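Long-range contacts in carbon monoxide oxidation system transcription regulator CooA-1 (Carboxydothermus hydrogenoformans, PDB 6CPB), which senses carbon monoxide through heme and probably regulates transcription as a DNA-binding factor, this chain being its heme domain: residues E23-Y29 and T89-T94; K49-V55 and A67-A71. All blocks are in the same frame, centred on the assembly; numbering follows the deposited sequence.

Overall arrangement
The two contacts illustrate how a beta-roll is built from one loop set within another. After two short N-terminal helices, the chain lays down strand 25-29, an edge strand of its sheet, whose partner, residues 89-94, arrives only some 60 residues later as contact 1. Before that, strand 44-50 turns a corner at Lys-49 and passes into the second sheet, where 49-55 pairs with 67-71 in contact 2. The shorter loop of contact 2 thus lies wholly within the longer one of contact 1. Their centres are about 13 Å apart, and they meet where Thr-90 probably hydrogen-bonds with Lys-49 and Ser-50 through backbone atoms. Helix 96-105 then packs against contact 1, and helix 108-135 against contact 2.

Contact 1. Residues E23-Y29 and T89-T94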
loop_
_atom_site.group_PDB
_atom_site.type_symbol
_atom_site.label_atom_id
_atom_site.label_comp_id
_atom_site.label_asym_id
_atom_site.label_seq_id
_atom_site.Cartn_x
_atom_site.Cartn_y
_atom_site.Cartn_z
ATOM N N GLU A 23 13.921 6.544 -18.722
ATOM C CA GLU A 23 14.597 6.927 -17.490
ATOM C C GLU A 23 14.901 5.727 -16.617
ATOM O O GLU A 23 15.782 5.809 -15.759
ATOM C CB GLU A 23 13.730 7.899 -16.703
ATOM C CG GLU A 23 13.470 9.194 -17.440
ATOM C CD GLU A 23 12.622 10.152 -16.639
ATOM O OE1 GLU A 23 12.653 10.087 -15.394
ATOM O OE2 GLU A 23 11.927 10.980 -17.262
ATOM N N PHE A 24 14.182 4.627 -16.808
ATOM C CA PHE A 24 14.365 3.413 -16.024
ATOM C C PHE A 24 15.494 2.578 -16.616
ATOM O O PHE A 24 15.741 2.592 -17.825
ATOM C CB PHE A 24 13.090 2.556 -16.061
ATOM C CG PHE A 24 11.891 3.140 -15.343
ATOM C CD1 PHE A 24 11.210 4.241 -15.849
ATOM C CD2 PHE A 24 11.414 2.538 -14.190
ATOM C CE1 PHE A 24 10.090 4.732 -15.194
ATOM C CE2 PHE A 24 10.290 3.022 -13.545
ATOM C CZ PHE A 24 9.632 4.122 -14.045
ATOM N N ARG A 25 16.187 1.857 -15.752
ATOM C CA ARG A 25 17.102 0.809 -16.175
ATOM C C ARG A 25 16.358 -0.519 -16.277
ATOM O O ARG A 25 15.305 -0.712 -15.682
ATOM C CB ARG A 25 18.268 0.677 -15.198
ATOM C CG ARG A 25 19.275 1.827 -15.277
ATOM C CD ARG A 25 20.478 1.559 -14.363
ATOM N NE ARG A 25 21.534 2.564 -14.489
ATOM C CZ ARG A 25 21.570 3.715 -13.820
ATOM N NH1 ARG A 25 20.604 4.032 -12.968
ATOM N NH2 ARG A 25 22.576 4.556 -14.005
ATOM N N GLU A 26 16.917 -1.438 -17.043
ATOM C CA GLU A 26 16.314 -2.742 -17.271
ATOM C C GLU A 26 17.213 -3.829 -16.706
ATOM O O GLU A 26 18.435 -3.691 -16.698
ATOM C CB GLU A 26 16.146 -2.944 -18.769
ATOM C CG GLU A 26 15.243 -4.043 -19.227
ATOM C CD GLU A 26 14.778 -3.793 -20.663
ATOM O OE1 GLU A 26 15.380 -2.934 -21.339
ATOM O OE2 GLU A 26 13.818 -4.434 -21.115
ATOM N N GLN A 27 16.603 -4.918 -16.239
ATOM C CA GLN A 27 17.372 -6.066 -15.768
ATOM C C GLN A 27 16.551 -7.321 -16.005
ATOM O O GLN A 27 15.325 -7.304 -15.872
ATOM C CB GLN A 27 17.732 -5.894 -14.290
ATOM C CG GLN A 27 18.767 -6.893 -13.795
ATOM C CD GLN A 27 19.462 -6.429 -12.529
ATOM O OE1 GLN A 27 19.442 -5.247 -12.180
ATOM N NE2 GLN A 27 20.109 -7.351 -11.846
ATOM N N ARG A 28 17.249 -8.401 -16.353
ATOM C CA ARG A 28 16.644 -9.692 -16.630
ATOM C C ARG A 28 16.997 -10.698 -15.542
ATOM O O ARG A 28 18.095 -10.668 -14.975
ATOM C CB ARG A 28 17.153 -10.228 -17.967
ATOM C CG ARG A 28 16.672 -9.451 -19.162
ATOM C CD ARG A 28 17.458 -9.766 -20.422
ATOM N NE ARG A 28 17.349 -11.156 -20.863
ATOM C CZ ARG A 28 16.386 -11.641 -21.641
ATOM N NH1 ARG A 28 15.393 -10.866 -22.049
ATOM N NH2 ARG A 28 16.410 -12.920 -21.998
ATOM N N TYR A 29 16.055 -11.608 -15.295
ATOM C CA TYR A 29 16.177 -12.629 -14.263
ATOM C C TYR A 29 15.653 -13.946 -14.796
ATOM O O TYR A 29 14.632 -13.991 -15.480
ATOM C CB TYR A 29 15.360 -12.254 -13.014
ATOM C CG TYR A 29 15.758 -10.916 -12.463
ATOM C CD1 TYR A 29 15.148 -9.757 -12.925
ATOM C CD2 TYR A 29 16.777 -10.802 -11.533
ATOM C CE1 TYR A 29 15.525 -8.529 -12.455
ATOM C CE2 TYR A 29 17.176 -9.568 -11.056
ATOM C CZ TYR A 29 16.533 -8.441 -11.518
ATOM O OH TYR A 29 16.880 -7.188 -11.077
ATOM N N THR A 89 11.990 -13.194 -16.281
ATOM C CA THR A 89 11.370 -11.908 -15.985
ATOM C C THR A 89 12.292 -10.770 -16.402
ATOM O O THR A 89 13.511 -10.856 -16.230
ATOM C CB THR A 89 11.077 -11.843 -14.477
ATOM O OG1 THR A 89 10.046 -12.769 -14.151
ATOM C CG2 THR A 89 10.638 -10.466 -14.019
ATOM N N THR A 90 11.700 -9.704 -16.934
ATOM C CA THR A 90 12.395 -8.441 -17.147
ATOM C C THR A 90 11.705 -7.371 -16.328
ATOM O O THR A 90 10.478 -7.282 -16.329
ATOM C CB THR A 90 12.372 -8.045 -18.629
ATOM O OG1 THR A 90 13.078 -9.036 -19.383
ATOM C CG2 THR A 90 13.036 -6.697 -18.865
ATOM N N ILE A 91 12.506 -6.555 -15.650
ATOM C CA ILE A 91 11.996 -5.411 -14.905
ATOM C C ILE A 91 12.593 -4.122 -15.447
ATOM O O ILE A 91 13.665 -4.103 -16.055
ATOM C CB ILE A 91 12.248 -5.489 -13.393
ATOM C CG1 ILE A 91 13.719 -5.215 -13.066
ATOM C CG2 ILE A 91 11.747 -6.815 -12.834
ATOM C CD1 ILE A 91 14.044 -5.257 -11.578
ATOM N N LEU A 92 11.869 -3.035 -15.191
ATOM C CA LEU A 92 12.363 -1.669 -15.315
ATOM C C LEU A 92 12.428 -1.092 -13.909
ATOM O O LEU A 92 11.480 -1.253 -13.141
ATOM C CB LEU A 92 11.407 -0.827 -16.170
ATOM C CG LEU A 92 11.307 -1.237 -17.637
ATOM C CD1 LEU A 92 10.318 -0.332 -18.353
ATOM C CD2 LEU A 92 12.670 -1.193 -18.331
ATOM N N TYR A 93 13.524 -0.409 -13.565
ATOM C CA TYR A 93 13.640 0.155 -12.222
ATOM C C TYR A 93 14.252 1.549 -12.240
ATOM O O TYR A 93 15.014 1.907 -13.139
ATOM C CB TYR A 93 14.440 -0.757 -11.272
ATOM C CG TYR A 93 15.886 -0.969 -11.650
ATOM C CD1 TYR A 93 16.242 -1.982 -12.512
ATOM C CD2 TYR A 93 16.895 -0.174 -11.128
ATOM C CE1 TYR A 93 17.552 -2.205 -12.852
ATOM C CE2 TYR A 93 18.219 -0.397 -11.454
ATOM C CZ TYR A 93 18.533 -1.406 -12.329
ATOM O OH TYR A 93 19.837 -1.649 -12.680
ATOM N N THR A 94 13.916 2.319 -11.210
ATOM C CA THR A 94 14.495 3.645 -11.018
ATOM C C THR A 94 14.510 3.953 -9.526
ATOM O O THR A 94 13.830 3.310 -8.742
ATOM C CB THR A 94 13.730 4.700 -11.832
ATOM O OG1 THR A 94 14.497 5.905 -11.909
ATOM C CG2 THR A 94 12.379 5.039 -11.228
HETATM O O HOH W 1 16.749 5.362 -13.383
HETATM O O HOH W 2 17.818 2.990 -12.465
HETATM O O HOH W 3 14.502 -8.314 -21.663
#
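Strands 25-29 and 89-94 run antiparallel, their axes 149° apart and 4.7 Å at closest approach. Arg-25, Gln-27 and Tyr-29 form the hydrogen-bonded pairs with Tyr-93, Ile-91 and Thr-89, each pair sharing two backbone bonds. Between them lie the non-hydrogen-bonded pairs Glu-26 with Leu-92 and Arg-28 with Thr-90, where CA-H...O contacts fill in. On the face bearing Tyr-93, its CG sits between the backbone N and the carbonyl carbon (chi1 64°), which swings the ring across to Arg-25. Arg-25 CB lies over one ring face, 3.9 Å from the centroid, as a CH-pi contact, while Gln-27 OE1 comes within 3.6 Å of Tyr-93 CE1, the amide plane steeply inclined to the ring. With an alanine for Tyr-93, Arg-25 CB would probably lose the ring it lies over, and the Gln-27 amide would be freer to turn. A water also links Arg-25 NH1 to Tyr-93 O. Further along this face, Tyr-29 meets the end of Ile-91, with CE1 3.7 Å from Ile-91 CD1. In the beta-roll of the cyclic nucleotide-binding domain, 25-29 is an outermost strand of one sheet and 89-95 an inner one, its second side bonded to strand 44-50. On the face of Arg-28, Thr-90 and Leu-92, Glu-26, extended beyond CG, passes obliquely across Thr-90, its OE2 3.3 Å from Thr-90 CG2 and salt-bridged to Lys-49. A second water, bonded to Arg-28 NH1 and Thr-90 OG1, ties the next pair. At the loop end, Thr-94 CG2 stands over the Phe-24 ring, 4.1 Å from its centroid, and Phe-24 CB touches Leu-92 CB at 3.8 Å. Helix 96-105 packs beside this group through Ile-102 and Phe-99, and Asn-98 bonds to Thr-94 OG1.

Contact 2. Residues K49-V55 and A67-A71; sequences KSGRVRV and AILEA
Arg-52 and Glu-70 come side by side through different torsions: CG of Arg-52 is anti to its backbone N (chi1 -175°), whereas Glu-70 folds back at chi2 (-70°), bringing its carboxylate alongside the arginine's aliphatic part. Arg-52 CD lies 3.5 Å from Glu-70 OE1, yet the charged ends do not join directly. Instead, one water accepts from Arg-52 NH1 and donates to Glu-70 OE2, while NE is salt-bridged to Glu-87. Ile-68 CG2 packs on Arg-52 CG at 3.7 Å. A second water is held by three partners, donating to Gly-51 O and Glu-70 OE1 and accepting from Ala-71 N, and so bridges the two segments beside Gly-51. At Gly-51 the backbone has a positive phi (99°) that would jam a side chain against the preceding carbonyl. The opposite face is apolar: Leu-69 CB meets Val-53 CG2 at 3.7 Å, and its CD1 meets Val-55 CG2 at 3.7 Å, with Phe-75 and helix 108-135 against the same cluster. Paired backbone bonds join Val-53 to Leu-69 and Val-55 to Ala-67, the longest being Ala-67 N to Val-55 O, 3.3 Å. Ahead of Gly-51, Lys-49 and Ser-50 both face Thr-90 in a classic beta bulge. Strands 52-59 and 62-70 form an antiparallel beta hairpin of the cyclic nucleotide-binding beta-roll, and the Val-55 side chain lies about 6 Å from that of Thr-79, a residue seen to bind heme b.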
loop_
_atom_site.group_PDB
_atom_site.type_symbol
_atom_site.label_atom_id
_atom_site.label_comp_id
_atom_site.label_asym_id
_atom_site.label_seq_id
_atom_site.Cartn_x
_atom_site.Cartn_y
_atom_site.Cartn_z
ATOM N N LYS A 49 8.062 -5.798 -16.430
ATOM C CA LYS A 49 7.785 -5.609 -17.849
ATOM C C LYS A 49 7.293 -6.900 -18.500
ATOM O O LYS A 49 6.371 -6.883 -19.320
ATOM C CB LYS A 49 9.051 -5.099 -18.543
ATOM C CG LYS A 49 8.924 -4.916 -20.044
ATOM C CD LYS A 49 10.177 -4.291 -20.626
ATOM C CE LYS A 49 10.123 -4.227 -22.143
ATOM N NZ LYS A 49 11.310 -3.496 -22.663
ATOM N N SER A 50 7.903 -8.023 -18.146
ATOM C CA SER A 50 7.463 -9.334 -18.597
ATOM C C SER A 50 7.840 -10.338 -17.522
ATOM O O SER A 50 8.802 -10.135 -16.778
ATOM C CB SER A 50 8.097 -9.710 -19.938
ATOM O OG SER A 50 9.502 -9.749 -19.838
ATOM N N GLY A 51 7.073 -11.424 -17.439
ATOM C CA GLY A 51 7.307 -12.440 -16.435
ATOM C C GLY A 51 6.392 -12.295 -15.244
ATOM O O GLY A 51 5.254 -11.850 -15.372
ATOM N N ARG A 52 6.865 -12.728 -14.084
ATOM C CA ARG A 52 6.008 -12.877 -12.916
ATOM C C ARG A 52 6.930 -13.017 -11.720
ATOM O O ARG A 52 7.918 -13.756 -11.797
ATOM C CB ARG A 52 5.143 -14.126 -13.081
ATOM C CG ARG A 52 4.115 -14.320 -11.990
ATOM C CD ARG A 52 3.132 -15.397 -12.395
ATOM N NE ARG A 52 3.800 -16.689 -12.425
ATOM C CZ ARG A 52 3.431 -17.770 -11.744
ATOM N NH1 ARG A 52 2.354 -17.762 -10.970
ATOM N NH2 ARG A 52 4.147 -18.873 -11.863
ATOM N N VAL A 53 6.628 -12.308 -10.632
ATOM C CA VAL A 53 7.478 -12.351 -9.450
ATOM C C VAL A 53 6.647 -12.613 -8.201
ATOM O O VAL A 53 5.457 -12.292 -8.131
ATOM C CB VAL A 53 8.340 -11.083 -9.271
ATOM C CG1 VAL A 53 9.170 -10.804 -10.517
ATOM C CG2 VAL A 53 7.496 -9.900 -8.930
ATOM N N ARG A 54 7.309 -13.191 -7.205
ATOM C CA ARG A 54 6.711 -13.505 -5.923
ATOM C C ARG A 54 7.335 -12.613 -4.868
ATOM O O ARG A 54 8.559 -12.564 -4.745
ATOM C CB ARG A 54 6.963 -14.982 -5.597
ATOM C CG ARG A 54 6.252 -15.486 -4.358
ATOM C CD ARG A 54 6.424 -16.983 -4.174
ATOM N NE ARG A 54 7.808 -17.356 -3.888
ATOM C CZ ARG A 54 8.301 -17.604 -2.675
ATOM N NH1 ARG A 54 7.545 -17.526 -1.590
ATOM N NH2 ARG A 54 9.572 -17.948 -2.547
ATOM N N VAL A 55 6.488 -11.954 -4.088
ATOM C CA VAL A 55 6.905 -11.155 -2.944
ATOM C C VAL A 55 6.659 -12.004 -1.708
ATOM O O VAL A 55 5.568 -12.561 -1.549
ATOM C CB VAL A 55 6.109 -9.841 -2.865
ATOM C CG1 VAL A 55 6.590 -9.002 -1.708
ATOM C CG2 VAL A 55 6.223 -9.065 -4.170
ATOM N N ALA A 67 2.400 -11.874 -2.043
ATOM C CA ALA A 67 1.647 -11.601 -3.257
ATOM C C ALA A 67 2.443 -12.132 -4.432
ATOM O O ALA A 67 3.659 -12.287 -4.353
ATOM C CB ALA A 67 1.378 -10.103 -3.466
ATOM N N ILE A 68 1.735 -12.383 -5.526
ATOM C CA ILE A 68 2.329 -12.690 -6.820
ATOM C C ILE A 68 2.009 -11.524 -7.740
ATOM O O ILE A 68 0.837 -11.148 -7.896
ATOM C CB ILE A 68 1.807 -14.025 -7.374
ATOM C CG1 ILE A 68 2.287 -15.176 -6.489
ATOM C CG2 ILE A 68 2.299 -14.216 -8.811
ATOM C CD1 ILE A 68 1.673 -16.508 -6.829
ATOM N N LEU A 69 3.059 -10.915 -8.288
ATOM C CA LEU A 69 2.937 -9.754 -9.158
ATOM C C LEU A 69 3.113 -10.179 -10.600
ATOM O O LEU A 69 4.052 -10.912 -10.935
ATOM C CB LEU A 69 3.986 -8.706 -8.815
ATOM C CG LEU A 69 4.024 -8.275 -7.355
ATOM C CD1 LEU A 69 5.035 -7.181 -7.185
ATOM C CD2 LEU A 69 2.649 -7.829 -6.851
ATOM N N GLU A 70 2.206 -9.720 -11.443
ATOM C CA GLU A 70 2.184 -10.063 -12.850
ATOM C C GLU A 70 2.858 -8.967 -13.666
ATOM O O GLU A 70 3.163 -7.872 -13.176
ATOM C CB GLU A 70 0.741 -10.237 -13.326
ATOM C CG GLU A 70 -0.091 -11.183 -12.481
ATOM C CD GLU A 70 0.330 -12.643 -12.622
ATOM O OE1 GLU A 70 0.958 -12.999 -13.644
ATOM O OE2 GLU A 70 0.034 -13.450 -11.707
ATOM N N ALA A 71 3.075 -9.261 -14.943
ATOM C CA ALA A 71 3.563 -8.236 -15.851
ATOM C C ALA A 71 2.597 -7.057 -15.831
ATOM O O ALA A 71 1.384 -7.235 -15.933
ATOM C CB ALA A 71 3.693 -8.815 -17.260
HETATM O O HOH W 4 2.580 -12.065 -15.715
HETATM O O HOH W 5 0.134 -16.328 -10.803
#